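Local coordinates for enterochelin esterase (Salmonella enterica subsp. enterica serovar Typhimurium, PDB 3MGA), which probably hydrolyses the ester bonds of the siderophore enterobactin in its iron-loaded form, helping to make the imported iron available to the cell, at residues S180-N185 / Q263-P268; L310-S315 / L386-G391; R344-A349 / M397-P402. All blocks are in the same frame, centred on the assembly; numbering follows the deposited sequence.

Overall arrangement
The three contacts illustrate how a mixed sheet of the alpha/beta hydrolase type is fastened to the elements around it. Contact 1 lies at the surface, where the turn between strands 174-180 and 185-193 meets helix 256-273; its centre is 26 Å from that of contact 2 and 27 Å from that of contact 3. Contacts 2 and 3 adjoin, with centres 12 Å apart, because helix 385-399 packs against both neighbouring strands 308-312 and 344-350. Between these strands Ser311 O and Glu348 N, 2.8 Å apart, form a probable hydrogen bond. Contact 2 is the one near the probable nucleophile elbow at Gly287, Ser289 and Gly291, whereas contact 3 fastens the far end of the helix.

Contact 1: residues S180-N185 / Q263-P268; sequences SERLGN and QQELLP
Glu265 reaches from helix 256-273 into the turn at Ser180-Arg182 and offers both carboxylate oxygens to it. Three hydrogen bonds converge there, each from a different residue. Ser180 OG donates to Glu265 OE1 at 2.7 Å, and Arg182 N donates to Glu265 OE2 at 2.8 Å, nearly straight at 162°. Both oxygens use their syn lone pairs, so the carboxylate straddles the turn like a two-pronged fork. The third bond, Glu181 N to Glu265 OE2 at 3.2 Å, is weak and strongly bent. With CG beside the backbone N (chi1 -55°) and an extended chain beyond it, Glu265 carries its carboxylate to the turn.

Ser180 does double duty: while donating to the glutamate, its OG accepts from Leu183 N at 2.9 Å, an ST motif that ties down the turn from within. A second polar link runs outside the first. The bends at chi2 and chi3 bring the edge of the Arg182 guanidinium to Gln264, where NH2 donates to OE1 at 3.0 Å. The bond falls on a lone pair in the carbonyl plane, with the guanidinium and amide planes turned 39° apart.

A G1 beta bulge, with Gly184 and Asn185 set against Ser180, closes the hairpin of strands 174-180 and 185-193. Trp178 on the first of these also touches Glu265, so the hairpin at the sheet's edge is pinned to helix 256-273.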
# COMPACT_ATOMS: atom_id res chain seq x y z
N SER A 180 -24.22 -3.92 10.04
CA SER A 180 -23.77 -3.84 11.43
C SER A 180 -24.71 -3.04 12.33
O SER A 180 -25.02 -1.88 12.04
CB SER A 180 -22.39 -3.21 11.46
OG SER A 180 -21.95 -3.03 12.78
N GLU A 181 -25.15 -3.67 13.42
CA GLU A 181 -26.03 -3.02 14.38
C GLU A 181 -25.16 -2.13 15.28
O GLU A 181 -25.52 -1.01 15.61
CB GLU A 181 -26.79 -4.07 15.21
CG GLU A 181 -27.88 -3.47 16.09
CD GLU A 181 -28.65 -4.51 16.91
OE1 GLU A 181 -28.39 -5.73 16.78
OE2 GLU A 181 -29.52 -4.08 17.70
N ARG A 182 -24.00 -2.66 15.67
CA ARG A 182 -23.01 -1.94 16.48
C ARG A 182 -22.59 -0.63 15.79
O ARG A 182 -22.62 0.43 16.40
CB ARG A 182 -21.79 -2.86 16.67
CG ARG A 182 -20.48 -2.24 17.18
CD ARG A 182 -20.45 -1.96 18.62
NE ARG A 182 -20.67 -3.16 19.42
CZ ARG A 182 -20.65 -3.17 20.75
NH1 ARG A 182 -20.38 -2.06 21.43
NH2 ARG A 182 -20.87 -4.30 21.41
N LEU A 183 -22.23 -0.72 14.52
CA LEU A 183 -21.78 0.45 13.76
C LEU A 183 -22.92 1.28 13.17
O LEU A 183 -22.78 2.49 13.00
CB LEU A 183 -20.84 0.04 12.63
CG LEU A 183 -19.54 -0.57 13.13
CD1 LEU A 183 -18.73 -1.15 11.98
CD2 LEU A 183 -18.73 0.48 13.92
N GLY A 184 -24.02 0.62 12.84
CA GLY A 184 -25.18 1.30 12.28
C GLY A 184 -25.01 1.60 10.81
O GLY A 184 -25.53 2.59 10.32
N ASN A 185 -24.26 0.75 10.12
CA ASN A 185 -24.04 0.91 8.68
C ASN A 185 -23.88 -0.45 7.99
O ASN A 185 -23.62 -1.46 8.66
CB ASN A 185 -22.82 1.81 8.41
CG ASN A 185 -21.52 1.25 8.97
OD1 ASN A 185 -21.28 0.04 8.94
ND2 ASN A 185 -20.66 2.14 9.45
N GLN A 263 -16.18 -9.14 15.50
CA GLN A 263 -16.19 -10.40 16.25
C GLN A 263 -17.59 -10.91 16.60
O GLN A 263 -17.86 -12.11 16.48
CB GLN A 263 -15.38 -10.24 17.52
CG GLN A 263 -13.95 -9.82 17.27
CD GLN A 263 -13.20 -9.56 18.54
OE1 GLN A 263 -13.06 -10.45 19.39
NE2 GLN A 263 -12.66 -8.35 18.68
N GLN A 264 -18.48 -10.01 17.01
CA GLN A 264 -19.84 -10.35 17.44
C GLN A 264 -20.86 -10.51 16.31
O GLN A 264 -21.83 -11.27 16.44
CB GLN A 264 -20.36 -9.27 18.40
CG GLN A 264 -19.53 -9.10 19.68
CD GLN A 264 -19.95 -7.88 20.49
OE1 GLN A 264 -20.51 -6.92 19.94
NE2 GLN A 264 -19.64 -7.89 21.78
N GLU A 265 -20.64 -9.81 15.21
CA GLU A 265 -21.57 -9.82 14.09
C GLU A 265 -21.03 -10.50 12.83
O GLU A 265 -21.67 -11.40 12.29
CB GLU A 265 -21.92 -8.37 13.73
CG GLU A 265 -22.47 -7.52 14.89
CD GLU A 265 -22.47 -6.02 14.56
OE1 GLU A 265 -21.86 -5.62 13.54
OE2 GLU A 265 -23.07 -5.25 15.33
N LEU A 266 -19.85 -10.07 12.36
CA LEU A 266 -19.27 -10.57 11.11
C LEU A 266 -18.72 -11.99 11.13
O LEU A 266 -19.14 -12.82 10.32
CB LEU A 266 -18.18 -9.61 10.61
CG LEU A 266 -17.52 -9.96 9.27
CD1 LEU A 266 -18.57 -10.00 8.16
CD2 LEU A 266 -16.40 -8.99 8.93
N LEU A 267 -17.79 -12.28 12.04
CA LEU A 267 -17.18 -13.61 12.12
C LEU A 267 -18.17 -14.77 12.26
O LEU A 267 -17.93 -15.84 11.69
CB LEU A 267 -16.13 -13.68 13.24
CG LEU A 267 -14.88 -12.81 13.05
CD1 LEU A 267 -13.79 -13.24 14.03
CD2 LEU A 267 -14.34 -12.90 11.64
N PRO A 268 -19.25 -14.58 13.03
CA PRO A 268 -20.22 -15.69 13.14
C PRO A 268 -20.96 -15.90 11.82
O PRO A 268 -21.30 -17.03 11.46
CB PRO A 268 -21.16 -15.24 14.27
CG PRO A 268 -20.36 -14.26 15.05
CD PRO A 268 -19.53 -13.53 14.02

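Contact 2: residues L310-S315 / L386-G391; sequences LSQSGS and LCWRGG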
# COMPACT_ATOMS: atom_id res chain seq x y z
N LEU A 310 -0.32 -7.88 10.75
CA LEU A 310 0.45 -7.51 9.58
C LEU A 310 0.19 -6.02 9.32
O LEU A 310 -0.84 -5.65 8.74
CB LEU A 310 0.10 -8.37 8.37
CG LEU A 310 0.76 -7.98 7.03
CD1 LEU A 310 2.25 -7.68 7.21
CD2 LEU A 310 0.53 -9.05 5.95
N SER A 311 1.11 -5.18 9.78
CA SER A 311 1.01 -3.75 9.58
C SER A 311 2.01 -3.27 8.54
O SER A 311 3.22 -3.42 8.71
CB SER A 311 1.25 -2.99 10.87
OG SER A 311 1.23 -1.59 10.62
N GLN A 312 1.48 -2.70 7.46
CA GLN A 312 2.30 -2.17 6.37
C GLN A 312 2.11 -0.66 6.40
O GLN A 312 0.97 -0.18 6.36
CB GLN A 312 1.84 -2.74 5.02
CG GLN A 312 1.66 -4.25 5.02
CD GLN A 312 1.35 -4.82 3.64
OE1 GLN A 312 0.27 -5.36 3.42
NE2 GLN A 312 2.28 -4.66 2.70
N SER A 313 3.21 0.08 6.50
CA SER A 313 3.17 1.55 6.57
C SER A 313 2.18 2.04 7.63
O SER A 313 1.43 3.00 7.42
CB SER A 313 2.82 2.15 5.21
OG SER A 313 3.82 1.86 4.26
N GLY A 314 2.18 1.37 8.78
CA GLY A 314 1.27 1.71 9.87
C GLY A 314 1.31 3.17 10.27
O GLY A 314 2.37 3.75 10.46
N SER A 315 0.12 3.76 10.40
CA SER A 315 -0.01 5.16 10.78
C SER A 315 0.13 5.31 12.30
O SER A 315 -0.81 5.72 12.97
CB SER A 315 -1.35 5.71 10.30
OG SER A 315 -1.45 5.61 8.89
N LEU A 386 1.67 -0.59 -4.65
CA LEU A 386 2.43 -1.47 -5.53
C LEU A 386 3.43 -2.28 -4.69
O LEU A 386 3.66 -3.45 -4.94
CB LEU A 386 3.15 -0.68 -6.60
CG LEU A 386 3.97 -1.47 -7.62
CD1 LEU A 386 3.06 -2.26 -8.51
CD2 LEU A 386 4.84 -0.52 -8.43
N CYS A 387 4.01 -1.64 -3.67
CA CYS A 387 4.96 -2.32 -2.78
C CYS A 387 4.21 -3.16 -1.78
O CYS A 387 4.59 -4.31 -1.51
CB CYS A 387 5.84 -1.31 -2.02
SG CYS A 387 6.84 -0.22 -3.04
N TRP A 388 3.14 -2.60 -1.21
CA TRP A 388 2.37 -3.32 -0.20
C TRP A 388 1.84 -4.65 -0.71
O TRP A 388 1.79 -5.61 0.04
CB TRP A 388 1.18 -2.53 0.37
CG TRP A 388 1.46 -1.18 0.93
CD1 TRP A 388 2.58 -0.78 1.59
CD2 TRP A 388 0.54 -0.08 1.01
NE1 TRP A 388 2.44 0.53 2.01
CE2 TRP A 388 1.19 0.97 1.67
CE3 TRP A 388 -0.77 0.12 0.55
CZ2 TRP A 388 0.58 2.21 1.89
CZ3 TRP A 388 -1.38 1.36 0.76
CH2 TRP A 388 -0.70 2.38 1.43
N ARG A 389 1.44 -4.72 -1.97
CA ARG A 389 0.88 -5.97 -2.49
C ARG A 389 1.83 -7.14 -2.26
O ARG A 389 1.39 -8.25 -1.94
CB ARG A 389 0.51 -5.89 -3.98
CG ARG A 389 1.68 -6.10 -4.94
CD ARG A 389 1.22 -5.99 -6.36
NE ARG A 389 2.27 -6.37 -7.30
CZ ARG A 389 2.10 -6.47 -8.62
NH1 ARG A 389 3.11 -6.83 -9.40
NH2 ARG A 389 0.92 -6.21 -9.16
N GLY A 390 3.13 -6.89 -2.42
CA GLY A 390 4.14 -7.94 -2.24
C GLY A 390 4.39 -8.24 -0.78
O GLY A 390 4.62 -9.39 -0.40
N GLY A 391 4.35 -7.21 0.06
CA GLY A 391 4.56 -7.39 1.49
C GLY A 391 3.37 -8.07 2.12
O GLY A 391 3.49 -8.69 3.19
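Trp388 is the first residue of helix segment 386-391 to meet 310-315, and it does so through its ring and its backbone at once. At the ring, NE1 donates to Ser313 OG at 3.0 Å; the bond is bent to 147° and the hydroxyl is tilted from the indole plane, near the pyrrole edge. Ser313 OG has its stronger partner in Glu353, so the serine links the indole to a carboxylate, and His383 meets the same indole edge-to-face.

The carbonyl of Trp388 receives the second bond. Gln312 NE2 donates to Trp388 O at 2.9 Å along a perfectly straight line, the donor lying in the carbonyl plane on a lone pair and the oxygen in the plane of the amide. The extended glutamine chain thus reaches from strand to helix, with its amide plane turned 68° from the indole. The same NE2 also binds Glu348 OE2, so two acceptors fix the rotation of this buried amide.

One turn later comes Gly391. Lacking a side chain, it leaves the approach open to the glutamine: Gln312 NE2 lies 3.6 Å from Gly391 C. Leu310 finishes the contact, its CD2 resting 4.1 Å from Gly391 O.

Helix segment 386-391 runs nearly antiparallel to strand segment 310-312, at 161°, with axes 9.7 Å apart at closest approach. Strand 308-312 lies between 284-288 and 344-350, bonded to both, and beyond its end Ser315 OG is hydrogen-bonded to Ser289 OG of the probable nucleophile elbow.

Contact 3: residues R344-A349 / M397-P402; sequences RIVLEA and MLLWQP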
# COMPACT_ATOMS: atom_id res chain seq x y z
N ARG A 344 2.28 -12.54 16.98
CA ARG A 344 3.34 -12.63 15.99
C ARG A 344 3.06 -11.36 15.18
O ARG A 344 1.94 -11.14 14.73
CB ARG A 344 3.23 -13.89 15.13
CG ARG A 344 2.60 -15.09 15.84
CD ARG A 344 3.06 -16.48 15.34
NE ARG A 344 3.75 -16.49 14.04
CZ ARG A 344 5.07 -16.73 13.90
NH1 ARG A 344 5.83 -17.02 14.96
NH2 ARG A 344 5.63 -16.71 12.70
N ILE A 345 4.05 -10.49 15.04
CA ILE A 345 3.83 -9.22 14.36
C ILE A 345 4.81 -8.94 13.23
O ILE A 345 6.02 -9.04 13.42
CB ILE A 345 3.91 -8.04 15.36
CG1 ILE A 345 2.99 -8.29 16.57
CG2 ILE A 345 3.55 -6.75 14.70
CD1 ILE A 345 3.04 -7.19 17.60
N VAL A 346 4.27 -8.63 12.06
CA VAL A 346 5.06 -8.25 10.91
C VAL A 346 4.86 -6.74 10.86
O VAL A 346 3.73 -6.25 10.77
CB VAL A 346 4.59 -8.89 9.61
CG1 VAL A 346 5.30 -8.24 8.41
CG2 VAL A 346 4.83 -10.40 9.63
N LEU A 347 5.95 -6.00 10.95
CA LEU A 347 5.88 -4.56 10.96
C LEU A 347 6.70 -4.07 9.78
O LEU A 347 7.93 -4.17 9.78
CB LEU A 347 6.39 -4.06 12.31
CG LEU A 347 6.01 -2.67 12.80
CD1 LEU A 347 4.50 -2.50 12.82
CD2 LEU A 347 6.60 -2.43 14.18
N GLU A 348 6.01 -3.60 8.76
CA GLU A 348 6.64 -3.12 7.54
C GLU A 348 6.44 -1.63 7.33
O GLU A 348 5.40 -1.07 7.68
CB GLU A 348 6.08 -3.88 6.34
CG GLU A 348 6.41 -3.26 4.99
CD GLU A 348 5.68 -3.93 3.86
OE1 GLU A 348 5.76 -5.18 3.78
OE2 GLU A 348 5.06 -3.21 3.04
N ALA A 349 7.47 -1.00 6.76
CA ALA A 349 7.47 0.43 6.46
C ALA A 349 8.58 0.72 5.47
O ALA A 349 9.62 0.05 5.48
CB ALA A 349 7.66 1.23 7.72
N MSE A 397 3.13 -15.28 4.75
CA MSE A 397 4.09 -16.40 4.81
C MSE A 397 4.87 -16.36 6.12
O MSE A 397 5.13 -17.40 6.73
CB MSE A 397 5.02 -16.39 3.59
CG MSE A 397 4.29 -16.65 2.27
SE MSE A 397 5.37 -16.37 0.65
CE MSE A 397 6.78 -17.66 1.00
N LEU A 398 5.24 -15.17 6.56
CA LEU A 398 5.94 -15.02 7.83
C LEU A 398 5.03 -15.34 8.99
O LEU A 398 5.36 -16.16 9.85
CB LEU A 398 6.49 -13.60 7.99
CG LEU A 398 7.62 -13.27 7.04
CD1 LEU A 398 8.08 -11.81 7.22
CD2 LEU A 398 8.77 -14.27 7.27
N LEU A 399 3.87 -14.69 9.02
CA LEU A 399 2.91 -14.94 10.09
C LEU A 399 2.47 -16.41 10.18
O LEU A 399 2.21 -16.91 11.27
CB LEU A 399 1.70 -14.03 9.96
CG LEU A 399 2.01 -12.55 10.18
CD1 LEU A 399 0.80 -11.68 9.88
CD2 LEU A 399 2.52 -12.32 11.61
N TRP A 400 2.39 -17.09 9.04
CA TRP A 400 1.98 -18.50 9.04
C TRP A 400 3.13 -19.46 8.83
O TRP A 400 2.92 -20.64 8.56
CB TRP A 400 0.91 -18.79 7.97
CG TRP A 400 -0.42 -18.24 8.26
CD1 TRP A 400 -1.07 -18.23 9.46
CD2 TRP A 400 -1.37 -17.77 7.30
NE1 TRP A 400 -2.33 -17.71 9.32
CE2 TRP A 400 -2.54 -17.43 8.00
CE3 TRP A 400 -1.33 -17.58 5.91
CZ2 TRP A 400 -3.66 -16.91 7.36
CZ3 TRP A 400 -2.43 -17.07 5.28
CH2 TRP A 400 -3.59 -16.74 6.01
N GLN A 401 4.36 -18.98 8.97
CA GLN A 401 5.54 -19.82 8.77
C GLN A 401 5.48 -21.16 9.54
O GLN A 401 5.85 -22.18 8.98
CB GLN A 401 6.82 -19.07 9.14
CG GLN A 401 8.09 -19.74 8.66
CD GLN A 401 9.33 -18.93 8.98
OE1 GLN A 401 10.05 -18.49 8.08
NE2 GLN A 401 9.55 -18.67 10.26
N PRO A 402 5.03 -21.15 10.81
CA PRO A 402 4.97 -22.43 11.55
C PRO A 402 4.10 -23.50 10.89
O PRO A 402 4.52 -24.65 10.80
CB PRO A 402 4.40 -22.02 12.92
CG PRO A 402 4.78 -20.58 13.07
CD PRO A 402 4.74 -19.99 11.68
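The C-terminal end of helix 385-399, where it breaks at Trp400 before helix 401-404 begins, is fastened to the start of strand 344-350 by Arg344. Two backbone carbonyls of the last helical turn take up the guanidinium. Arg344 NH2 donates to Leu398 O at 2.9 Å, with the oxygen in the guanidinium plane, and Arg344 NE donates to Leu399 O at 3.2 Å, with that oxygen tilted 19° from it. A sharp bend at chi3 (-16°) swings the guanidinium round to this position.

Leu398 O is gripped twice, since Gln401 N also donates to it, at 3.1 Å; the two donors arrive from opposite faces of the carbonyl plane. The backbone bond spans the break at Trp400, and the arginine ties the same oxygen to the strand. The partly negative helix end probably favours the cation here. Pro402, in the next helix, turns the CG-CD side of its ring to one guanidinium face, CG 3.9 Å above the plane and over its centre.

Deeper in, the contact becomes apolar. Val346 CG2 touches Leu399 CG at 3.6 Å and Leu398 CB at 4.0 Å, while Leu399 CD2 reaches back to Arg344 O at 3.4 Å.

Strand residues alternate accordingly: Arg344 and Val346 face helix 385-399, while Ile345 points away, against Leu367 of helix 354-367. The two helices thus cover opposite faces of the sheet, and 354-367 makes the beta-alpha-beta crossover to strand 373-379, the layered build to be expected of the alpha/beta hydrolase fold, to which the esterase domain belongs by family.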